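Local atomic coordinates of carbohydrate binding family 6 (Clostridium thermocellum, PDB entry 5A8C), a protein that probably hydrolyses alpha-L-arabinofuranosidic bonds, as a family 43 glycoside hydrolase built on a five-bladed beta-propeller. Residues N122-A127 against F161-F166; P143-N148 against M175-N180. All blocks are in the same frame, centred on the assembly; numbering follows the deposited sequence.

Interaction 1 (N122-A127 against F161-F166)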
loop_
_atom_site.group_PDB
_atom_site.type_symbol
_atom_site.label_atom_id
_atom_site.label_comp_id
_atom_site.label_asym_id
_atom_site.label_seq_id
_atom_site.Cartn_x
_atom_site.Cartn_y
_atom_site.Cartn_z
ATOM N N ASN A 122 -14.128 -0.569 -7.753
ATOM C CA ASN A 122 -15.340 -1.376 -7.715
ATOM C C ASN A 122 -15.230 -2.458 -6.674
ATOM O O ASN A 122 -15.222 -3.649 -6.980
ATOM C CB ASN A 122 -15.620 -1.994 -9.073
ATOM C CG ASN A 122 -15.548 -0.999 -10.174
ATOM O OD1 ASN A 122 -14.739 -1.135 -11.126
ATOM N ND2 ASN A 122 -16.336 0.022 -10.053
ATOM N N GLY A 123 -15.102 -2.037 -5.401
ATOM C CA GLY A 123 -14.983 -2.947 -4.290
ATOM C C GLY A 123 -13.555 -3.241 -3.896
ATOM O O GLY A 123 -12.627 -3.199 -4.708
ATOM N N ILE A 124 -13.373 -3.605 -2.611
ATOM C CA ILE A 124 -12.091 -4.058 -2.067
ATOM C C ILE A 124 -12.243 -5.527 -1.664
ATOM O O ILE A 124 -13.206 -5.889 -0.988
ATOM C CB ILE A 124 -11.678 -3.190 -0.874
ATOM C CG1 ILE A 124 -11.355 -1.776 -1.348
ATOM C CG2 ILE A 124 -10.494 -3.807 -0.122
ATOM C CD1 ILE A 124 -11.193 -0.763 -0.253
ATOM N N GLY A 125 -11.279 -6.341 -2.110
ATOM C CA GLY A 125 -11.261 -7.750 -1.803
ATOM C C GLY A 125 -10.204 -8.171 -0.799
ATOM O O GLY A 125 -9.337 -7.383 -0.407
ATOM N N VAL A 126 -10.312 -9.432 -0.419
ATOM C CA VAL A 126 -9.302 -10.103 0.408
ATOM C C VAL A 126 -9.000 -11.454 -0.188
ATOM O O VAL A 126 -9.881 -12.227 -0.535
ATOM C CB VAL A 126 -9.762 -10.258 1.867
ATOM C CG1 VAL A 126 -11.081 -11.039 1.988
ATOM C CG2 VAL A 126 -8.658 -10.908 2.710
ATOM N N ALA A 127 -7.705 -11.749 -0.336
ATOM C CA ALA A 127 -7.248 -13.069 -0.765
ATOM C C ALA A 127 -6.356 -13.656 0.311
ATOM O O ALA A 127 -5.692 -12.934 1.063
ATOM C CB ALA A 127 -6.519 -12.960 -2.090
ATOM N N PHE A 161 -10.984 2.427 -2.691
ATOM C CA PHE A 161 -9.832 1.639 -3.045
ATOM C C PHE A 161 -8.715 1.809 -2.028
ATOM O O PHE A 161 -8.851 2.476 -0.986
ATOM C CB PHE A 161 -9.420 1.879 -4.513
ATOM C CG PHE A 161 -8.823 3.208 -4.869
ATOM C CD1 PHE A 161 -8.424 4.192 -3.951
ATOM C CD2 PHE A 161 -8.568 3.453 -6.212
ATOM C CE1 PHE A 161 -7.825 5.349 -4.348
ATOM C CE2 PHE A 161 -7.946 4.630 -6.614
ATOM C CZ PHE A 161 -7.540 5.563 -5.676
ATOM N N ASP A 162 -7.549 1.223 -2.372
ATOM C CA ASP A 162 -6.288 1.455 -1.674
ATOM C C ASP A 162 -6.346 1.076 -0.174
ATOM O O ASP A 162 -6.051 1.892 0.698
ATOM C CB ASP A 162 -5.746 2.867 -1.880
ATOM C CG ASP A 162 -5.130 3.131 -3.253
ATOM O OD1 ASP A 162 -5.309 2.318 -4.175
ATOM O OD2 ASP A 162 -4.483 4.205 -3.327
ATOM N N PRO A 163 -6.682 -0.170 0.120
ATOM C CA PRO A 163 -6.757 -0.581 1.507
ATOM C C PRO A 163 -5.441 -0.511 2.216
ATOM O O PRO A 163 -4.381 -0.816 1.662
ATOM C CB PRO A 163 -7.218 -2.034 1.434
ATOM C CG PRO A 163 -6.709 -2.500 0.081
ATOM C CD PRO A 163 -6.893 -1.313 -0.798
ATOM N N GLY A 164 -5.490 -0.214 3.509
ATOM C CA GLY A 164 -4.371 -0.323 4.435
ATOM C C GLY A 164 -4.837 -0.977 5.705
ATOM O O GLY A 164 -5.654 -0.385 6.410
ATOM N N VAL A 165 -4.454 -2.214 5.954
ATOM C CA VAL A 165 -4.947 -2.982 7.093
ATOM C C VAL A 165 -3.878 -3.026 8.184
ATOM O O VAL A 165 -2.683 -3.095 7.904
ATOM C CB VAL A 165 -5.425 -4.372 6.631
ATOM C CG1 VAL A 165 -5.920 -5.225 7.785
ATOM C CG2 VAL A 165 -6.501 -4.243 5.579
ATOM N N PHE A 166 -4.351 -2.993 9.424
ATOM C CA PHE A 166 -3.542 -2.899 10.599
ATOM C C PHE A 166 -4.216 -3.700 11.736
ATOM O O PHE A 166 -5.421 -3.570 11.897
ATOM C CB PHE A 166 -3.426 -1.382 10.960
ATOM C CG PHE A 166 -2.959 -1.142 12.335
ATOM C CD1 PHE A 166 -1.620 -1.278 12.697
ATOM C CD2 PHE A 166 -3.842 -0.731 13.324
ATOM C CE1 PHE A 166 -1.178 -1.072 14.018
ATOM C CE2 PHE A 166 -3.408 -0.474 14.606
ATOM C CZ PHE A 166 -2.103 -0.647 14.963
#

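Interaction 2 (P143-N148 against M175-N180)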
loop_
_atom_site.group_PDB
_atom_site.type_symbol
_atom_site.label_atom_id
_atom_site.label_comp_id
_atom_site.label_asym_id
_atom_site.label_seq_id
_atom_site.Cartn_x
_atom_site.Cartn_y
_atom_site.Cartn_z
ATOM N N PRO A 143 -17.081 -8.372 -2.903
ATOM C CA PRO A 143 -16.094 -7.572 -2.150
ATOM C C PRO A 143 -16.294 -7.662 -0.654
ATOM O O PRO A 143 -17.429 -7.679 -0.154
ATOM C CB PRO A 143 -16.286 -6.176 -2.689
ATOM C CG PRO A 143 -17.528 -6.171 -3.443
ATOM C CD PRO A 143 -17.868 -7.552 -3.843
ATOM N N LEU A 144 -15.206 -7.580 0.056
ATOM C CA LEU A 144 -15.188 -7.446 1.493
ATOM C C LEU A 144 -15.798 -6.084 1.896
ATOM O O LEU A 144 -16.530 -5.984 2.895
ATOM C CB LEU A 144 -13.784 -7.606 2.019
ATOM C CG LEU A 144 -13.586 -7.418 3.516
ATOM C CD1 LEU A 144 -14.395 -8.411 4.327
ATOM C CD2 LEU A 144 -12.113 -7.564 3.879
ATOM N N VAL A 145 -15.417 -5.034 1.168
ATOM C CA VAL A 145 -15.944 -3.699 1.381
ATOM C C VAL A 145 -16.416 -3.155 0.033
ATOM O O VAL A 145 -15.706 -3.264 -0.964
ATOM C CB VAL A 145 -14.852 -2.761 1.986
ATOM C CG1 VAL A 145 -15.400 -1.342 2.108
ATOM C CG2 VAL A 145 -14.399 -3.270 3.354
ATOM N N SER A 146 -17.649 -2.631 0.010
ATOM C CA SER A 146 -18.285 -2.204 -1.236
ATOM C C SER A 146 -18.913 -0.828 -0.951
ATOM O O SER A 146 -18.951 -0.341 0.194
ATOM C CB SER A 146 -19.411 -3.222 -1.632
ATOM O OG SER A 146 -20.562 -3.047 -0.860
ATOM N N TRP A 147 -19.445 -0.256 -2.021
ATOM C CA TRP A 147 -20.200 0.971 -1.892
ATOM C C TRP A 147 -21.384 0.836 -0.932
ATOM O O TRP A 147 -21.868 1.848 -0.426
ATOM C CB TRP A 147 -20.726 1.419 -3.265
ATOM C CG TRP A 147 -19.675 1.946 -4.081
ATOM C CD1 TRP A 147 -19.137 1.417 -5.227
ATOM C CD2 TRP A 147 -18.988 3.154 -3.836
ATOM N NE1 TRP A 147 -18.129 2.231 -5.701
ATOM C CE2 TRP A 147 -18.026 3.317 -4.863
ATOM C CE3 TRP A 147 -19.115 4.140 -2.859
ATOM C CZ2 TRP A 147 -17.218 4.419 -4.930
ATOM C CZ3 TRP A 147 -18.282 5.223 -2.915
ATOM C CH2 TRP A 147 -17.358 5.363 -3.957
ATOM N N ASN A 148 -21.893 -0.389 -0.751
ATOM C CA ASN A 148 -23.042 -0.603 0.119
ATOM C C ASN A 148 -22.690 -0.996 1.545
ATOM O O ASN A 148 -23.601 -1.167 2.352
ATOM C CB ASN A 148 -23.947 -1.642 -0.546
ATOM C CG ASN A 148 -24.627 -1.099 -1.789
ATOM O OD1 ASN A 148 -25.015 0.081 -1.833
ATOM N ND2 ASN A 148 -24.773 -1.943 -2.810
ATOM N N MET A 175 -9.333 -1.775 8.667
ATOM C CA MET A 175 -9.020 -1.447 7.274
ATOM C C MET A 175 -9.289 0.027 7.040
ATOM O O MET A 175 -10.448 0.441 7.158
ATOM C CB MET A 175 -9.788 -2.278 6.296
ATOM C CG MET A 175 -9.471 -1.909 4.847
ATOM S SD MET A 175 -10.574 -2.525 3.572
ATOM C CE MET A 175 -9.993 -4.162 3.651
ATOM N N TYR A 176 -8.260 0.757 6.665
ATOM C CA TYR A 176 -8.365 2.148 6.218
ATOM C C TYR A 176 -8.435 2.147 4.699
ATOM O O TYR A 176 -7.760 1.330 4.060
ATOM C CB TYR A 176 -7.120 2.952 6.687
ATOM C CG TYR A 176 -6.917 2.945 8.183
ATOM C CD1 TYR A 176 -6.400 1.846 8.860
ATOM C CD2 TYR A 176 -7.294 4.053 8.975
ATOM C CE1 TYR A 176 -6.251 1.826 10.233
ATOM C CE2 TYR A 176 -7.119 4.034 10.344
ATOM C CZ TYR A 176 -6.616 2.922 10.993
ATOM O OH TYR A 176 -6.414 2.846 12.333
ATOM N N PHE A 177 -9.237 3.017 4.094
ATOM C CA PHE A 177 -9.388 2.989 2.642
ATOM C C PHE A 177 -9.991 4.326 2.196
ATOM O O PHE A 177 -10.364 5.160 3.027
ATOM C CB PHE A 177 -10.246 1.784 2.186
ATOM C CG PHE A 177 -11.642 1.774 2.761
ATOM C CD1 PHE A 177 -11.881 1.248 4.027
ATOM C CD2 PHE A 177 -12.717 2.199 2.019
ATOM C CE1 PHE A 177 -13.187 1.192 4.544
ATOM C CE2 PHE A 177 -14.015 2.135 2.503
ATOM C CZ PHE A 177 -14.235 1.607 3.760
ATOM N N GLY A 178 -10.085 4.484 0.894
ATOM C CA GLY A 178 -10.674 5.689 0.338
ATOM C C GLY A 178 -9.742 6.407 -0.612
ATOM O O GLY A 178 -8.630 5.965 -0.921
ATOM N N GLY A 179 -10.177 7.574 -1.071
ATOM C CA GLY A 179 -9.423 8.327 -2.013
ATOM C C GLY A 179 -10.168 9.571 -2.466
ATOM O O GLY A 179 -11.381 9.648 -2.366
ATOM N N ASN A 180 -9.411 10.544 -2.940
ATOM C CA ASN A 180 -9.893 11.722 -3.639
ATOM C C ASN A 180 -10.657 12.674 -2.722
ATOM O O ASN A 180 -11.777 13.084 -3.015
ATOM C CB ASN A 180 -10.743 11.375 -4.851
ATOM C CG ASN A 180 -10.979 12.547 -5.736
ATOM O OD1 ASN A 180 -10.157 13.444 -5.846
ATOM N ND2 ASN A 180 -12.115 12.557 -6.394
#

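Interaction 1 (N122-A127 against F161-F166)
The backbones of Ile124 and Phe161 come to 6.2 Å between their CA atoms. Phe161 precedes strand 164-167, which lies in a different sheet from strand 124-129, and the chains diverge from there on. Ile124 carries nearly all of the contact from its side. Its branches divide the work. CG1 lies beside the backbone N (chi1 -68°) and runs on nearly extended, which puts the terminal methyl against the main chain of Phe161: Ile124 CD1 is 3.9 Å from Phe161 CA. The other branch, CG2, is anti to the backbone N and meets the Pro163 ring. Ile124 CG2 stands 4.0 Å from Pro163 CG and about as far from Pro163 CB. Ile124 and Pro163 run antiparallel to each other as they pass. Phe161 offers its backbone here, while its ring leads away toward a bound Tris molecule. Asp162 OD1 sits over one face of that ring, near its margin, 3.6 Å above the plane. Asp162 OD2 hydrogen-bonds to Tris and to the backbone N of Ala212. Met175 and Phe177 of strand 173-178 also touch Ile124, and Tyr116 packs on Pro163. The contact thus joins two neighbouring sheets of the propeller. All three touching residues are buried. The joint is purely apolar across the two segments, so it rests on van der Waals contact and the burial of apolar surface, with no directional bond between them.

Interaction 2 (P143-N148 against M175-N180)
Val145 reaches across from the loop 143-148 to Met175 and Phe177 on strand 173-178, within the five-bladed beta-propeller of this family 43 enzyme. Leu144 and Val145 both face Ile124 in a classic beta bulge. The loop thereby pairs with the start of strand 124-129 and packs against the next sheet. From CA, the CB of Val145 points toward that sheet and splits into two methyls. CG1 is anti to the backbone N (chi1 176°) and goes to the Phe177 ring. It meets the far end of the ring obliquely: Val145 CG1 is 3.6 Å from Phe177 CZ. A second ring carbon is close too, with Phe177 CE2 3.8 Å from Val145 CG1. The other methyl, CG2, lies beside the backbone N and packs against the sulfur, with Val145 CG2 3.9 Å from Met175 SD. Met175 then bends at its last torsion (chi3 -74°). The bend carries its methyl to the leucine, where Met175 CE lies 4.0 Å from Leu144 CD2. These two side chains cross at a slant. Leu160 and Ile188 also touch Phe177. The contact is buried and apolar. Beyond the bulge comes an ST turn. Ser146 OG accepts from the backbone N of Asn148 at 3.0 Å, with an N-H...O angle of 142°.

Interactions 1 and 2 have centres about 7 Å apart and share the same seam between neighbouring sheets. Two backbone bonds stitch them together. Ile124 N lies 2.9 Å from Val145 O, a probable hydrogen bond that joins their first segments. Gly164 N lies 2.8 Å from Tyr176 O, another probable one, between adjacent strands of one sheet. Their segments alternate along the chain. Interaction 1 lies nearer the ligands: the Phe161 side chain is about 3 Å from a Tris molecule, probably from the crystallisation liquor, though it may mark a pocket, and that of Pro163 is about 6 Å from the calcium ion. In interaction 2, the Phe177 side chain is about 9 Å from calcium.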